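Local coordinates for hemolysin (Streptococcus suis, PDB 3HVN), which probably forms large oligomeric pores in cholesterol-containing host membranes, acting as a secreted cholesterol-dependent cytolysin, at residues A[36-41]-A[241-246]. The protein carries 1 engineered substitution. Numbering follows the deposited sequence.
Sequences DINQYF and SPSKLF
Two short helices pack together at one end of the elongated cytolysin rod: the first modelled helix, 37-43, and the single-turn helix 242-245 that follows the long strand 221-236. Three side chains carry most of the contact: Asn38, Phe41 and Pro242. CB of Pro242 lies over one face of the Phe41 ring, 3.9 Å from its centroid, a CH-pi contact. Proline suits the first turn of a helix, where its missing N-H costs no backbone bond, and its compact ring offers an apolar surface to the aromatic face. Ile37, one turn before Phe41, adds CG2 at 4.3 Å from Pro242 CB. Beyond the proline, Phe246 CE1 comes to 3.5 Å from Phe41 CE2; the rings meet rim to rim, with planes at 43°, and neither stacks on the other. Val368 also touches Phe41, and Leu255 touches Phe246, extending the apolar cluster. Toward the more exposed side, Asn38 extends with CG anti to its carbonyl carbon (chi1 -64°), which carries the amide to the start of helix 242-245. Its OD1 accepts a weak, bent hydrogen bond from Ser243 N at 3.2 Å, the N-H...O angle being only 132°, while ND2 lies against Ser241 CB at 3.5 Å. Such a first-turn N-H has no earlier helical carbonyl to bind, and the asparagine supplies an acceptor. Because that bond is weak, the fit of proline, phenylalanine rings and amide must do most of the holding.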
# COMPACT_ATOMS: atom_id res chain seq x y z
N ASP A 36 -27.67 -41.77 7.84
CA ASP A 36 -26.65 -41.03 8.58
C ASP A 36 -26.19 -39.80 7.80
O ASP A 36 -26.04 -39.85 6.58
CB ASP A 36 -25.46 -41.94 8.89
CG ASP A 36 -24.50 -41.33 9.90
OD1 ASP A 36 -24.85 -40.29 10.49
OD2 ASP A 36 -23.41 -41.90 10.10
N ILE A 37 -25.97 -38.71 8.52
CA ILE A 37 -25.57 -37.44 7.91
C ILE A 37 -24.11 -37.46 7.47
O ILE A 37 -23.77 -37.06 6.36
CB ILE A 37 -25.81 -36.26 8.86
CG1 ILE A 37 -27.30 -35.90 8.91
CG2 ILE A 37 -25.00 -35.05 8.43
CD1 ILE A 37 -28.16 -36.92 9.61
N ASN A 38 -23.24 -37.94 8.37
CA ASN A 38 -21.81 -38.01 8.09
C ASN A 38 -21.52 -38.71 6.76
O ASN A 38 -20.63 -38.31 6.02
CB ASN A 38 -21.07 -38.72 9.23
CG ASN A 38 -21.14 -37.95 10.53
OD1 ASN A 38 -21.92 -37.01 10.67
ND2 ASN A 38 -20.32 -38.35 11.50
N GLN A 39 -22.29 -39.76 6.48
CA GLN A 39 -22.14 -40.49 5.23
C GLN A 39 -22.44 -39.59 4.03
O GLN A 39 -21.70 -39.58 3.05
CB GLN A 39 -23.06 -41.72 5.22
CG GLN A 39 -22.76 -42.72 6.33
CD GLN A 39 -23.86 -43.74 6.50
OE1 GLN A 39 -24.97 -43.58 5.99
NE2 GLN A 39 -23.55 -44.82 7.22
N TYR A 40 -23.53 -38.84 4.13
CA TYR A 40 -23.91 -37.90 3.08
C TYR A 40 -22.85 -36.82 2.93
O TYR A 40 -22.50 -36.42 1.82
CB TYR A 40 -25.27 -37.28 3.36
CG TYR A 40 -25.69 -36.24 2.35
CD1 TYR A 40 -26.00 -36.59 1.04
CD2 TYR A 40 -25.77 -34.89 2.70
CE1 TYR A 40 -26.38 -35.64 0.12
CE2 TYR A 40 -26.14 -33.94 1.78
CZ TYR A 40 -26.45 -34.31 0.49
OH TYR A 40 -26.83 -33.36 -0.43
N PHE A 41 -22.33 -36.33 4.06
CA PHE A 41 -21.25 -35.36 4.02
C PHE A 41 -20.02 -35.93 3.34
O PHE A 41 -19.35 -35.24 2.57
CB PHE A 41 -20.91 -34.86 5.43
CG PHE A 41 -21.61 -33.59 5.82
CD1 PHE A 41 -21.13 -32.37 5.38
CD2 PHE A 41 -22.74 -33.62 6.61
CE1 PHE A 41 -21.77 -31.20 5.73
CE2 PHE A 41 -23.38 -32.45 6.96
CZ PHE A 41 -22.90 -31.24 6.52
N SER A 241 -17.33 -34.15 14.17
CA SER A 241 -18.23 -34.66 13.15
C SER A 241 -19.36 -33.69 12.85
O SER A 241 -19.82 -32.96 13.74
CB SER A 241 -18.80 -36.02 13.58
OG SER A 241 -17.77 -36.97 13.77
N PRO A 242 -19.83 -33.68 11.59
CA PRO A 242 -20.99 -32.87 11.20
C PRO A 242 -22.17 -33.17 12.12
O PRO A 242 -22.95 -32.28 12.43
CB PRO A 242 -21.29 -33.37 9.78
CG PRO A 242 -19.97 -33.83 9.27
CD PRO A 242 -19.26 -34.42 10.45
N SER A 243 -22.28 -34.42 12.55
CA SER A 243 -23.30 -34.82 13.51
C SER A 243 -23.09 -34.08 14.82
O SER A 243 -24.03 -33.58 15.42
CB SER A 243 -23.26 -36.33 13.73
OG SER A 243 -21.99 -36.74 14.21
N LYS A 244 -21.83 -34.02 15.26
CA LYS A 244 -21.48 -33.27 16.46
C LYS A 244 -21.82 -31.80 16.27
O LYS A 244 -22.20 -31.11 17.22
CB LYS A 244 -19.99 -33.42 16.77
CG LYS A 244 -19.51 -32.54 17.92
CD LYS A 244 -18.00 -32.45 17.97
CE LYS A 244 -17.54 -31.43 19.00
NZ LYS A 244 -16.06 -31.23 18.97
N LEU A 245 -21.69 -31.32 15.04
CA LEU A 245 -22.01 -29.93 14.72
C LEU A 245 -23.52 -29.68 14.82
O LEU A 245 -23.97 -28.90 15.66
CB LEU A 245 -21.51 -29.56 13.33
CG LEU A 245 -21.61 -28.08 12.95
CD1 LEU A 245 -20.88 -27.22 13.98
CD2 LEU A 245 -21.05 -27.84 11.56
N PHE A 246 -24.29 -30.35 13.97
CA PHE A 246 -25.74 -30.20 13.97
C PHE A 246 -26.34 -30.63 15.30
O PHE A 246 -27.40 -30.14 15.69
CB PHE A 246 -26.37 -31.00 12.82
CG PHE A 246 -26.08 -30.45 11.46
CD1 PHE A 246 -25.05 -30.95 10.69
CD2 PHE A 246 -26.85 -29.42 10.95
CE1 PHE A 246 -24.78 -30.44 9.43
CE2 PHE A 246 -26.60 -28.90 9.69
CZ PHE A 246 -25.56 -29.41 8.93